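Local structure of restriction endonuclease r.bpuji (Bacillus pumilus, 2VLA) at residues 12-17 / 117-122; 195-200 / 205-210; 213-218 / 223-228. The protein is a restriction endonuclease thought to cleave DNA, represented by its N-terminal recognition domain, which binds the cognate DNA sequence. One frame throughout, in Å; residues are numbered along the deposited sequence. Where two conformers were deposited one is given.

In the fold
Contacts 1, 2 and 3 follow one another along the chain without overlapping, and all belong to the DNA recognition domain. Contacts 2 and 3 use successive parts of helix 203-219; their centres lie about 17 Å apart. Contact 1 joins two loops, one before helix 22-36 and one before helix 122-130, with its centre about 16 Å from that of contact 2 and about 19 Å from that of contact 3. Its loop 12-17 packs along the same helix, through Thr12 and Ile13 on His209 and Ile13 on Gln213 and Tyr216. All three contacts reach DNA, so helix 203-219 and loops packed near it contribute jointly to DNA binding.

Contact 1. Residues 12-17 / 117-122; sequences TIIRGK and NGMDKL. With nucleotides of chain C; nucleotides of chain B.
Two flat groups serve different partners here: the Arg15 guanidinium lies against DNA, and the Asp120 carboxylate links loop 117-122 to Thr12 of loop 12-17 through water. Asp120 follows an Asx turn leading into helix 122-130, in which Asn117 OD1 accepts from Met119 N at 2.8 Å. Over one guanidinium face sits the cytosine of DC7 of chain B, whose C6 lies 3.7 Å above the plane; NH1 also donates to O6 of a guanine base. A bend at chi3 (-71°) in the arginine chain lays its end along the cytosine.

One water donates to Asp120 OD1, 2.7 Å away, and to Thr12 O, and accepts from Asn117 ND2. A second donates to Asp120 OD1 and to OP2 of DC6 of chain B while accepting from Thr12 OG1. Asp120 OD2 forms a salt bridge with Lys128, which also donates to Thr12 O and probably offsets much of the buried carboxylate's charge. Direct contact between the loops is apolar: the side chains of Ile14 and Met119 cross at about a right angle, Ile14 CD1 3.9 Å from Met119 CB, and Trp273 and Tyr277 of helix 263-278 pack on the methionine. At the N-cap of helix 122-130, Lys121 N points almost straight at OP1 of DC6 of chain B, with 3.0 Å between N and O and an N-H...O angle of 173°.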
# COMPACT_ATOMS: atom_id res chain seq x y z
N THR A 12 3.76 -8.50 -1.35
CA THR A 12 3.05 -7.73 -2.35
C THR A 12 2.01 -6.81 -1.77
O THR A 12 1.60 -6.94 -0.56
CB THR A 12 2.34 -8.64 -3.39
OG1 THR A 12 1.39 -9.46 -2.74
CG2 THR A 12 3.33 -9.51 -4.12
N ILE A 13 1.58 -5.86 -2.63
CA ILE A 13 0.31 -5.20 -2.49
C ILE A 13 -0.49 -5.51 -3.75
O ILE A 13 0.06 -5.99 -4.74
CB ILE A 13 0.44 -3.67 -2.27
CG1 ILE A 13 1.07 -2.98 -3.51
CG2 ILE A 13 1.28 -3.37 -0.99
CD1 ILE A 13 0.71 -1.53 -3.62
N ILE A 14 -1.78 -5.25 -3.68
CA ILE A 14 -2.70 -5.47 -4.78
C ILE A 14 -2.21 -4.74 -6.01
O ILE A 14 -1.66 -3.64 -5.93
CB ILE A 14 -4.12 -5.03 -4.38
CG1 ILE A 14 -4.75 -6.11 -3.45
CG2 ILE A 14 -5.03 -4.77 -5.61
CD1 ILE A 14 -5.99 -5.68 -2.76
N ARG A 15 -2.33 -5.40 -7.16
CA ARG A 15 -1.87 -4.84 -8.43
C ARG A 15 -2.84 -3.78 -8.95
O ARG A 15 -4.04 -3.97 -8.92
CB ARG A 15 -1.69 -5.97 -9.43
CG ARG A 15 -1.02 -5.54 -10.75
CD ARG A 15 -0.53 -6.73 -11.58
NE ARG A 15 0.63 -7.35 -10.94
CZ ARG A 15 1.34 -8.32 -11.48
NH1 ARG A 15 1.03 -8.79 -12.69
NH2 ARG A 15 2.37 -8.81 -10.84
N GLY A 16 -2.29 -2.64 -9.36
CA GLY A 16 -3.12 -1.48 -9.70
C GLY A 16 -3.99 -1.61 -10.94
O GLY A 16 -3.71 -2.44 -11.83
N LYS A 17 -5.05 -0.82 -10.95
CA LYS A 17 -5.90 -0.70 -12.13
C LYS A 17 -6.28 0.74 -12.47
O LYS A 17 -6.89 0.98 -13.51
CB LYS A 17 -7.19 -1.51 -11.96
CG LYS A 17 -7.00 -2.96 -11.58
CD LYS A 17 -8.33 -3.62 -11.30
CE LYS A 17 -8.17 -4.86 -10.48
NZ LYS A 17 -7.56 -6.00 -11.23
N ASN A 117 -1.67 -7.27 6.53
CA ASN A 117 -2.92 -6.59 6.41
C ASN A 117 -4.03 -7.51 5.90
O ASN A 117 -3.79 -8.68 5.54
CB ASN A 117 -2.75 -5.37 5.49
CG ASN A 117 -2.36 -5.75 4.07
OD1 ASN A 117 -3.08 -6.52 3.42
ND2 ASN A 117 -1.19 -5.28 3.60
N GLY A 118 -5.24 -6.98 5.86
CA GLY A 118 -6.39 -7.75 5.40
C GLY A 118 -6.78 -7.50 3.97
O GLY A 118 -7.88 -7.84 3.55
N MET A 119 -5.86 -6.94 3.19
CA MET A 119 -6.07 -6.86 1.71
C MET A 119 -5.74 -8.18 1.03
O MET A 119 -6.31 -8.52 -0.02
CB MET A 119 -5.22 -5.76 1.10
CG MET A 119 -5.54 -4.42 1.61
SD MET A 119 -4.84 -3.18 0.61
CE MET A 119 -4.86 -1.82 1.64
N ASP A 120 -4.74 -8.87 1.58
CA ASP A 120 -4.21 -10.08 0.98
C ASP A 120 -5.18 -11.25 1.12
O ASP A 120 -5.94 -11.35 2.10
CB ASP A 120 -2.88 -10.47 1.65
CG ASP A 120 -1.80 -9.40 1.50
OD1 ASP A 120 -1.85 -8.60 0.54
OD2 ASP A 120 -0.88 -9.38 2.34
N LYS A 121 -4.99 -12.24 0.26
CA LYS A 121 -5.68 -13.51 0.34
C LYS A 121 -5.19 -14.26 1.60
O LYS A 121 -4.04 -14.12 1.98
CB LYS A 121 -5.41 -14.33 -0.92
CG LYS A 121 -6.27 -15.59 -1.08
CD LYS A 121 -5.97 -16.25 -2.40
CE LYS A 121 -6.77 -17.53 -2.64
NZ LYS A 121 -8.23 -17.29 -2.83
N LEU A 122 -6.05 -15.05 2.21
CA LEU A 122 -5.71 -15.67 3.52
C LEU A 122 -4.38 -16.43 3.50
O LEU A 122 -3.63 -16.38 4.47
CB LEU A 122 -6.82 -16.59 3.99
CG LEU A 122 -6.61 -17.14 5.43
CD1 LEU A 122 -6.71 -16.00 6.44
CD2 LEU A 122 -7.62 -18.24 5.75
P DA C 4 -3.08 1.04 -14.27
OP1 DA C 4 -3.05 2.25 -15.01
OP2 DA C 4 -3.12 1.03 -12.79
O5' DA C 4 -4.14 0.06 -14.83
C5' DA C 4 -4.43 0.10 -16.25
C4' DA C 4 -4.82 -1.28 -16.73
O4' DA C 4 -3.67 -2.15 -16.79
C3' DA C 4 -5.84 -2.01 -15.83
O3' DA C 4 -6.71 -2.75 -16.67
C2' DA C 4 -4.95 -2.94 -15.03
C1' DA C 4 -3.94 -3.36 -16.08
N9 DA C 4 -2.71 -3.91 -15.59
C8 DA C 4 -2.04 -3.56 -14.43
N7 DA C 4 -0.91 -4.21 -14.27
C5 DA C 4 -0.81 -5.04 -15.37
C6 DA C 4 0.13 -5.98 -15.78
N6 DA C 4 1.26 -6.28 -15.14
N1 DA C 4 -0.10 -6.61 -16.97
C2 DA C 4 -1.24 -6.34 -17.65
N3 DA C 4 -2.18 -5.47 -17.38
C4 DA C 4 -1.92 -4.85 -16.19
P DC B 7 0.94 -14.18 -6.61
OP1 DC B 7 1.62 -15.44 -6.28
OP2 DC B 7 1.41 -12.93 -5.99
O5' DC B 7 0.93 -13.92 -8.20
C5' DC B 7 0.57 -14.98 -9.08
C4' DC B 7 0.50 -14.47 -10.52
O4' DC B 7 -0.63 -13.57 -10.67
C3' DC B 7 1.71 -13.65 -10.98
O3' DC B 7 2.03 -14.03 -12.31
C2' DC B 7 1.20 -12.22 -11.00
C1' DC B 7 -0.21 -12.46 -11.45
N1 DC B 7 -1.20 -11.38 -11.25
C2 DC B 7 -2.21 -11.23 -12.19
O2 DC B 7 -2.19 -11.94 -13.21
N3 DC B 7 -3.15 -10.28 -12.01
C4 DC B 7 -3.15 -9.57 -10.87
N4 DC B 7 -4.09 -8.65 -10.69
C5 DC B 7 -2.13 -9.73 -9.90
C6 DC B 7 -1.19 -10.63 -10.12
P DC B 6 -3.53 -11.03 -2.99
OP1 DC B 6 -2.89 -11.67 -1.80
OP2 DC B 6 -3.14 -9.68 -3.45
O5' DC B 6 -3.41 -11.94 -4.33
C5' DC B 6 -3.41 -13.37 -4.23
C4' DC B 6 -2.79 -13.96 -5.48
O4' DC B 6 -3.68 -13.78 -6.59
C3' DC B 6 -1.46 -13.36 -5.90
O3' DC B 6 -0.59 -14.42 -6.24
C2' DC B 6 -1.80 -12.44 -7.08
C1' DC B 6 -2.97 -13.17 -7.69
N1 DC B 6 -3.97 -12.37 -8.37
C2 DC B 6 -4.41 -12.73 -9.66
O2 DC B 6 -3.82 -13.61 -10.29
N3 DC B 6 -5.45 -12.06 -10.20
C4 DC B 6 -6.03 -11.06 -9.55
N4 DC B 6 -7.06 -10.42 -10.14
C5 DC B 6 -5.60 -10.69 -8.25
C6 DC B 6 -4.60 -11.38 -7.71
O HOH W 1 -0.71 -6.18 0.84
O HOH W 2 -1.06 -8.28 -2.18

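Contact 2. Residues 195-200 / 205-210; sequences KVRHPG and YSMQHI. With nucleotides of chain C; nucleotides of chain B.
His198 and Ser206 are joined by the one direct hydrogen bond between the loop 195-200 and the helical segment 205-210. Its ND1 and OG atoms lie 2.7 Å apart in a nearly straight line (171°), with the serine at the edge of the imidazole. The face of the same ring takes the edge of Tyr205 in a T-shaped pair, centroids 5.2 Å apart and planes at 89°, with Tyr205 CE2 offset toward the rim of the imidazole. His198 is thus gripped both in its plane and across a face, which should limit its rotation. A water at 2.7 Å from Ser206 OG also accepts from His198 N, tying the loop backbone to the same hydroxyl.

Further along, Arg197 folds back so that NH1 donates to Val196 O at 2.8 Å and rests 3.8 Å from Met207 CG. Val196 and Met207 both pack on Ala161 of helix 157-165, which backs this side of the contact. Tyr205 is a cation-pi partner of Arg10 and Lys201, and its CD1 lies 3.6 Å from OP2 of DG8 of chain B.

Gln208 leaves the helix toward the DNA. Its chain is stretched out from the first torsion onward (chi1 -178°), and its amide grips the adenine of DA4 of chain C twice: OE1 accepts from N6 at 2.9 Å and NE2 donates to N7 at 3.0 Å. Glu212, one turn on, takes a further bond from NE2 and so orients the amide. This paired glutamine-adenine bonding in the major groove is consistent with helix 203-219 serving as the recognition helix of a helix-turn-helix.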
# COMPACT_ATOMS: atom_id res chain seq x y z
N LYS A 195 19.60 -5.42 -7.22
CA LYS A 195 18.24 -5.34 -7.74
C LYS A 195 17.45 -6.54 -7.25
O LYS A 195 18.02 -7.52 -6.78
CB LYS A 195 18.26 -5.32 -9.27
CG LYS A 195 18.88 -4.07 -9.86
CD LYS A 195 18.70 -4.01 -11.36
CE LYS A 195 19.39 -2.79 -11.95
NZ LYS A 195 19.31 -2.76 -13.44
N VAL A 196 16.13 -6.45 -7.34
CA VAL A 196 15.26 -7.56 -6.98
C VAL A 196 14.76 -8.26 -8.24
O VAL A 196 14.05 -7.68 -9.02
CB VAL A 196 14.05 -7.06 -6.17
CG1 VAL A 196 13.09 -8.20 -5.91
CG2 VAL A 196 14.52 -6.39 -4.86
N ARG A 197 15.11 -9.54 -8.37
CA ARG A 197 14.66 -10.37 -9.48
C ARG A 197 14.41 -11.78 -8.91
O ARG A 197 14.89 -12.12 -7.83
CB ARG A 197 15.73 -10.42 -10.59
CG ARG A 197 16.02 -9.05 -11.28
CD ARG A 197 14.82 -8.55 -12.08
NE ARG A 197 15.13 -7.32 -12.83
CZ ARG A 197 14.98 -6.08 -12.35
NH1 ARG A 197 14.57 -5.89 -11.10
NH2 ARG A 197 15.28 -5.04 -13.11
N HIS A 198 13.66 -12.57 -9.65
CA HIS A 198 13.26 -13.91 -9.23
C HIS A 198 13.49 -14.87 -10.39
O HIS A 198 13.32 -14.49 -11.54
CB HIS A 198 11.78 -13.92 -8.82
CG HIS A 198 11.49 -13.07 -7.62
ND1 HIS A 198 11.19 -11.73 -7.72
CD2 HIS A 198 11.51 -13.36 -6.30
CE1 HIS A 198 10.99 -11.24 -6.51
NE2 HIS A 198 11.20 -12.21 -5.63
N PRO A 199 13.91 -16.11 -10.09
CA PRO A 199 14.35 -17.02 -11.13
C PRO A 199 13.22 -17.34 -12.09
O PRO A 199 12.17 -17.79 -11.67
CB PRO A 199 14.76 -18.29 -10.38
CG PRO A 199 14.74 -17.96 -8.96
CD PRO A 199 14.05 -16.68 -8.74
N GLY A 200 13.44 -17.11 -13.38
CA GLY A 200 12.45 -17.44 -14.37
C GLY A 200 11.20 -16.56 -14.37
O GLY A 200 10.23 -16.88 -15.03
N TYR A 205 6.63 -9.31 -11.80
CA TYR A 205 6.49 -10.17 -10.62
C TYR A 205 7.34 -9.62 -9.51
O TYR A 205 6.89 -9.52 -8.36
CB TYR A 205 6.92 -11.58 -10.97
CG TYR A 205 6.75 -12.55 -9.84
CD1 TYR A 205 5.50 -13.09 -9.54
CD2 TYR A 205 7.83 -12.93 -9.05
CE1 TYR A 205 5.33 -13.98 -8.51
CE2 TYR A 205 7.66 -13.82 -7.98
CZ TYR A 205 6.39 -14.34 -7.72
OH TYR A 205 6.18 -15.21 -6.68
N SER A 206 8.55 -9.22 -9.84
CA SER A 206 9.52 -8.79 -8.87
C SER A 206 9.31 -7.37 -8.38
O SER A 206 9.60 -7.07 -7.20
CB SER A 206 10.92 -8.88 -9.47
OG SER A 206 11.20 -10.18 -9.90
N MET A 207 8.83 -6.49 -9.25
CA MET A 207 8.92 -5.07 -9.01
C MET A 207 7.60 -4.28 -9.06
O MET A 207 7.54 -3.18 -8.52
CB MET A 207 9.93 -4.43 -9.95
CG MET A 207 11.39 -4.64 -9.54
SD MET A 207 11.81 -3.83 -8.01
CE MET A 207 11.67 -2.11 -8.52
N GLN A 208 6.54 -4.83 -9.63
CA GLN A 208 5.40 -3.97 -9.88
C GLN A 208 4.82 -3.47 -8.55
O GLN A 208 4.43 -2.33 -8.43
CB GLN A 208 4.33 -4.66 -10.72
CG GLN A 208 3.16 -3.71 -11.01
CD GLN A 208 2.23 -4.19 -12.08
OE1 GLN A 208 2.47 -5.21 -12.73
NE2 GLN A 208 1.15 -3.44 -12.28
N HIS A 209 4.76 -4.34 -7.55
CA HIS A 209 4.19 -3.96 -6.24
C HIS A 209 5.11 -2.99 -5.47
O HIS A 209 4.64 -2.24 -4.61
CB HIS A 209 3.89 -5.20 -5.36
CG HIS A 209 5.07 -6.07 -5.15
ND1 HIS A 209 5.55 -6.91 -6.13
CD2 HIS A 209 5.88 -6.23 -4.07
CE1 HIS A 209 6.62 -7.52 -5.68
NE2 HIS A 209 6.82 -7.15 -4.42
N ILE A 210 6.38 -3.01 -5.78
CA ILE A 210 7.32 -2.11 -5.20
C ILE A 210 7.22 -0.74 -5.83
O ILE A 210 7.09 0.27 -5.15
CB ILE A 210 8.75 -2.69 -5.25
CG1 ILE A 210 8.80 -3.97 -4.42
CG2 ILE A 210 9.76 -1.68 -4.83
CD1 ILE A 210 10.12 -4.73 -4.44
P DC C 3 3.01 3.20 -13.89
OP1 DC C 3 2.45 4.58 -13.91
OP2 DC C 3 3.66 2.67 -12.70
O5' DC C 3 1.85 2.17 -14.26
C5' DC C 3 0.99 2.43 -15.36
C4' DC C 3 0.16 1.21 -15.69
O4' DC C 3 1.00 0.19 -16.26
C3' DC C 3 -0.47 0.56 -14.47
O3' DC C 3 -1.81 0.16 -14.69
C2' DC C 3 0.40 -0.68 -14.24
C1' DC C 3 0.62 -1.04 -15.69
N1 DC C 3 1.63 -2.03 -15.94
C2 DC C 3 1.49 -2.93 -17.01
O2 DC C 3 0.50 -2.83 -17.80
N3 DC C 3 2.44 -3.86 -17.20
C4 DC C 3 3.49 -3.94 -16.37
N4 DC C 3 4.40 -4.86 -16.61
C5 DC C 3 3.62 -3.05 -15.28
C6 DC C 3 2.67 -2.16 -15.08
P DA C 4 -3.08 1.04 -14.27
OP1 DA C 4 -3.05 2.25 -15.01
OP2 DA C 4 -3.12 1.03 -12.79
O5' DA C 4 -4.14 0.06 -14.83
C5' DA C 4 -4.43 0.10 -16.25
C4' DA C 4 -4.82 -1.28 -16.73
O4' DA C 4 -3.67 -2.15 -16.79
C3' DA C 4 -5.84 -2.01 -15.83
O3' DA C 4 -6.71 -2.75 -16.67
C2' DA C 4 -4.95 -2.94 -15.03
C1' DA C 4 -3.94 -3.36 -16.08
N9 DA C 4 -2.71 -3.91 -15.59
C8 DA C 4 -2.04 -3.56 -14.43
N7 DA C 4 -0.91 -4.21 -14.27
C5 DA C 4 -0.81 -5.04 -15.37
C6 DA C 4 0.13 -5.98 -15.78
N6 DA C 4 1.26 -6.28 -15.14
N1 DA C 4 -0.10 -6.61 -16.97
C2 DA C 4 -1.24 -6.34 -17.65
N3 DA C 4 -2.18 -5.47 -17.38
C4 DA C 4 -1.92 -4.85 -16.19
P DG B 8 3.50 -14.45 -12.78
OP1 DG B 8 3.96 -15.55 -11.93
OP2 DG B 8 4.35 -13.26 -12.90
O5' DG B 8 3.20 -14.94 -14.26
C5' DG B 8 2.30 -16.04 -14.46
C4' DG B 8 1.63 -15.96 -15.81
O4' DG B 8 0.71 -14.84 -15.83
C3' DG B 8 2.56 -15.73 -16.98
O3' DG B 8 2.06 -16.46 -18.14
C2' DG B 8 2.55 -14.20 -17.17
C1' DG B 8 1.13 -13.84 -16.78
N9 DG B 8 0.91 -12.57 -16.10
C8 DG B 8 1.60 -12.06 -15.02
N7 DG B 8 1.11 -10.94 -14.58
C5 DG B 8 -0.00 -10.71 -15.40
C6 DG B 8 -0.97 -9.70 -15.35
O6 DG B 8 -1.05 -8.74 -14.61
N1 DG B 8 -1.94 -9.84 -16.38
C2 DG B 8 -2.00 -10.88 -17.27
N2 DG B 8 -3.02 -10.85 -18.18
N3 DG B 8 -1.11 -11.86 -17.30
C4 DG B 8 -0.15 -11.72 -16.33
O HOH W 3 12.48 -11.16 -12.12

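Contact 3. Residues 213-218 / 223-228; sequences QLNYLE and IRIDGN. With nucleotides of chain C.
Ile223 and Ile225 pack against Leu214, Leu217 and Glu218 where helix 203-219 runs into the hairpin of strands 223-225 and 230-232, an order consistent with a winged helix. The axes of helix 213-218 and strand 223-225 approach to 7.4 Å, their directions 129° apart.

The tight part is mostly apolar. Ile223 CD1 presses on the helix backbone, 3.5 Å from Leu214 O, while its other branch, CG2, meets Leu217 CD2 at 3.8 Å in the conformer of Leu217 described. The two side chains cross at about a right angle. Ile225 CD1 meets Leu214 CB at 3.7 Å and also touches Asn215 OD1. Behind them, Leu217 packs on helix 137-150, and Ile223 on Val230 and Leu232 of the partner strand.

Toward solvent the contact becomes polar and hydrated. Glu218, CG anti to the backbone N (chi1 -173°) and the chain extended before the carboxylate, sends OE2 to the strand, where it accepts from Ile225 N at 2.9 Å in a nearly straight bond (169°). The donor sits on the anti side, tilted out of the carboxylate plane. In one of two deposited conformers, the exposed Arg224 lays a guanidinium face over OE2, with NH2 3.3 Å away: a salt bridge of charge alone, since no N-H points at the oxygen. One water donates to both Glu218 OE2 and Ile225 O; another connects OE1 to Arg224 NH2. Replacing Glu218 by an alanine would probably leave Ile225 N without this acceptor and the arginine without this nearby carboxylate, free to turn. On the DNA side, Asn215, its OD1 held by Arg211, donates from ND2 to OP2 of DC3 of chain C at 3.0 Å.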
# COMPACT_ATOMS: atom_id res chain seq x y z
N GLN A 213 3.81 0.85 -4.72
CA GLN A 213 3.88 1.45 -3.41
C GLN A 213 4.50 2.85 -3.52
O GLN A 213 3.95 3.84 -2.98
CB GLN A 213 4.67 0.54 -2.44
CG GLN A 213 3.86 -0.65 -1.96
CD GLN A 213 4.65 -1.58 -1.09
OE1 GLN A 213 4.66 -1.43 0.15
NE2 GLN A 213 5.29 -2.56 -1.68
N LEU A 214 5.63 2.97 -4.22
CA LEU A 214 6.22 4.25 -4.39
C LEU A 214 5.27 5.22 -5.13
O LEU A 214 5.22 6.39 -4.82
CB LEU A 214 7.59 4.16 -5.10
CG LEU A 214 8.65 3.43 -4.30
CD1 LEU A 214 9.87 3.16 -5.13
CD2 LEU A 214 9.01 4.23 -3.10
N ASN A 215 4.54 4.72 -6.14
CA ASN A 215 3.54 5.55 -6.82
C ASN A 215 2.56 6.20 -5.86
O ASN A 215 2.13 7.33 -6.08
CB ASN A 215 2.74 4.71 -7.85
CG ASN A 215 3.49 4.42 -9.13
OD1 ASN A 215 4.55 4.98 -9.40
ND2 ASN A 215 2.91 3.53 -9.93
N TYR A 216 2.11 5.46 -4.85
CA TYR A 216 1.13 6.03 -3.93
C TYR A 216 1.74 7.13 -3.08
O TYR A 216 1.10 8.10 -2.78
CB TYR A 216 0.42 4.91 -3.09
CG TYR A 216 -0.33 3.97 -4.00
CD1 TYR A 216 -1.21 4.46 -4.95
CD2 TYR A 216 -0.09 2.61 -3.98
CE1 TYR A 216 -1.84 3.63 -5.84
CE2 TYR A 216 -0.71 1.76 -4.89
CZ TYR A 216 -1.59 2.30 -5.82
OH TYR A 216 -2.18 1.47 -6.80
N LEU A 217 3.01 6.98 -2.74
CA LEU A 217 3.71 8.03 -2.03
C LEU A 217 3.95 9.27 -2.95
O LEU A 217 4.00 10.40 -2.47
CB LEU A 217 5.03 7.48 -1.48
CG LEU A 217 5.65 8.14 -0.27
CD1 LEU A 217 4.70 8.12 0.93
CD2 LEU A 217 6.98 7.46 0.08
N GLU A 218 4.06 9.03 -4.26
CA GLU A 218 4.18 10.11 -5.20
C GLU A 218 2.83 10.82 -5.42
O GLU A 218 2.77 12.06 -5.49
CB GLU A 218 4.71 9.59 -6.53
CG GLU A 218 5.03 10.68 -7.55
CD GLU A 218 5.59 10.12 -8.84
OE1 GLU A 218 4.83 9.40 -9.54
OE2 GLU A 218 6.78 10.41 -9.14
N ILE A 223 6.91 12.40 -2.50
CA ILE A 223 8.14 12.09 -3.23
C ILE A 223 7.97 12.34 -4.70
O ILE A 223 6.86 12.52 -5.17
CB ILE A 223 8.57 10.64 -3.02
CG1 ILE A 223 7.56 9.67 -3.66
CG2 ILE A 223 8.79 10.35 -1.50
CD1 ILE A 223 8.00 8.21 -3.80
N ARG A 224 9.09 12.36 -5.41
CA ARG A 224 9.09 12.38 -6.86
C ARG A 224 10.02 11.28 -7.35
O ARG A 224 11.17 11.17 -6.88
CB ARG A 224 9.57 13.74 -7.37
CG ARG A 224 9.46 13.92 -8.88
CD ARG A 224 8.45 15.00 -9.26
NE ARG A 224 7.18 14.45 -9.75
CZ ARG A 224 7.08 13.39 -10.56
NH1 ARG A 224 8.16 12.77 -10.96
NH2 ARG A 224 5.89 12.97 -10.95
N ILE A 225 9.49 10.39 -8.20
CA ILE A 225 10.24 9.31 -8.75
C ILE A 225 10.68 9.72 -10.15
O ILE A 225 9.85 9.99 -11.00
CB ILE A 225 9.33 8.04 -8.92
CG1 ILE A 225 8.64 7.64 -7.61
CG2 ILE A 225 10.15 6.86 -9.46
CD1 ILE A 225 7.50 6.63 -7.81
N ASP A 226 11.97 9.82 -10.36
CA ASP A 226 12.47 10.01 -11.73
C ASP A 226 13.15 8.74 -12.23
O ASP A 226 12.99 7.67 -11.65
CB ASP A 226 13.36 11.26 -11.83
CG ASP A 226 14.68 11.14 -11.09
OD1 ASP A 226 15.41 10.15 -11.30
OD2 ASP A 226 15.02 12.09 -10.34
N GLY A 227 13.76 8.81 -13.40
CA GLY A 227 14.36 7.62 -14.02
C GLY A 227 15.47 7.00 -13.17
O GLY A 227 15.79 5.82 -13.30
N ASN A 228 16.13 7.85 -12.39
CA ASN A 228 17.35 7.48 -11.68
C ASN A 228 17.10 7.31 -10.17
O ASN A 228 17.72 6.46 -9.53
CB ASN A 228 18.43 8.58 -11.86
CG ASN A 228 18.96 8.69 -13.29
OD1 ASN A 228 19.51 9.72 -13.67
ND2 ASN A 228 18.83 7.64 -14.04
P DC C 3 3.01 3.20 -13.89
OP1 DC C 3 2.45 4.58 -13.91
OP2 DC C 3 3.66 2.67 -12.70
O5' DC C 3 1.85 2.17 -14.26
C5' DC C 3 0.99 2.43 -15.36
C4' DC C 3 0.16 1.21 -15.69
O4' DC C 3 1.00 0.19 -16.26
C3' DC C 3 -0.47 0.56 -14.47
O3' DC C 3 -1.81 0.16 -14.69
C2' DC C 3 0.40 -0.68 -14.24
C1' DC C 3 0.62 -1.04 -15.69
N1 DC C 3 1.63 -2.03 -15.94
C2 DC C 3 1.49 -2.93 -17.01
O2 DC C 3 0.50 -2.83 -17.80
N3 DC C 3 2.44 -3.86 -17.20
C4 DC C 3 3.49 -3.94 -16.37
N4 DC C 3 4.40 -4.86 -16.61
C5 DC C 3 3.62 -3.05 -15.28
C6 DC C 3 2.67 -2.16 -15.08
O HOH W 4 7.41 10.56 -11.91
O HOH W 5 5.00 14.22 -6.51
O HOH W 6 4.21 11.00 -12.36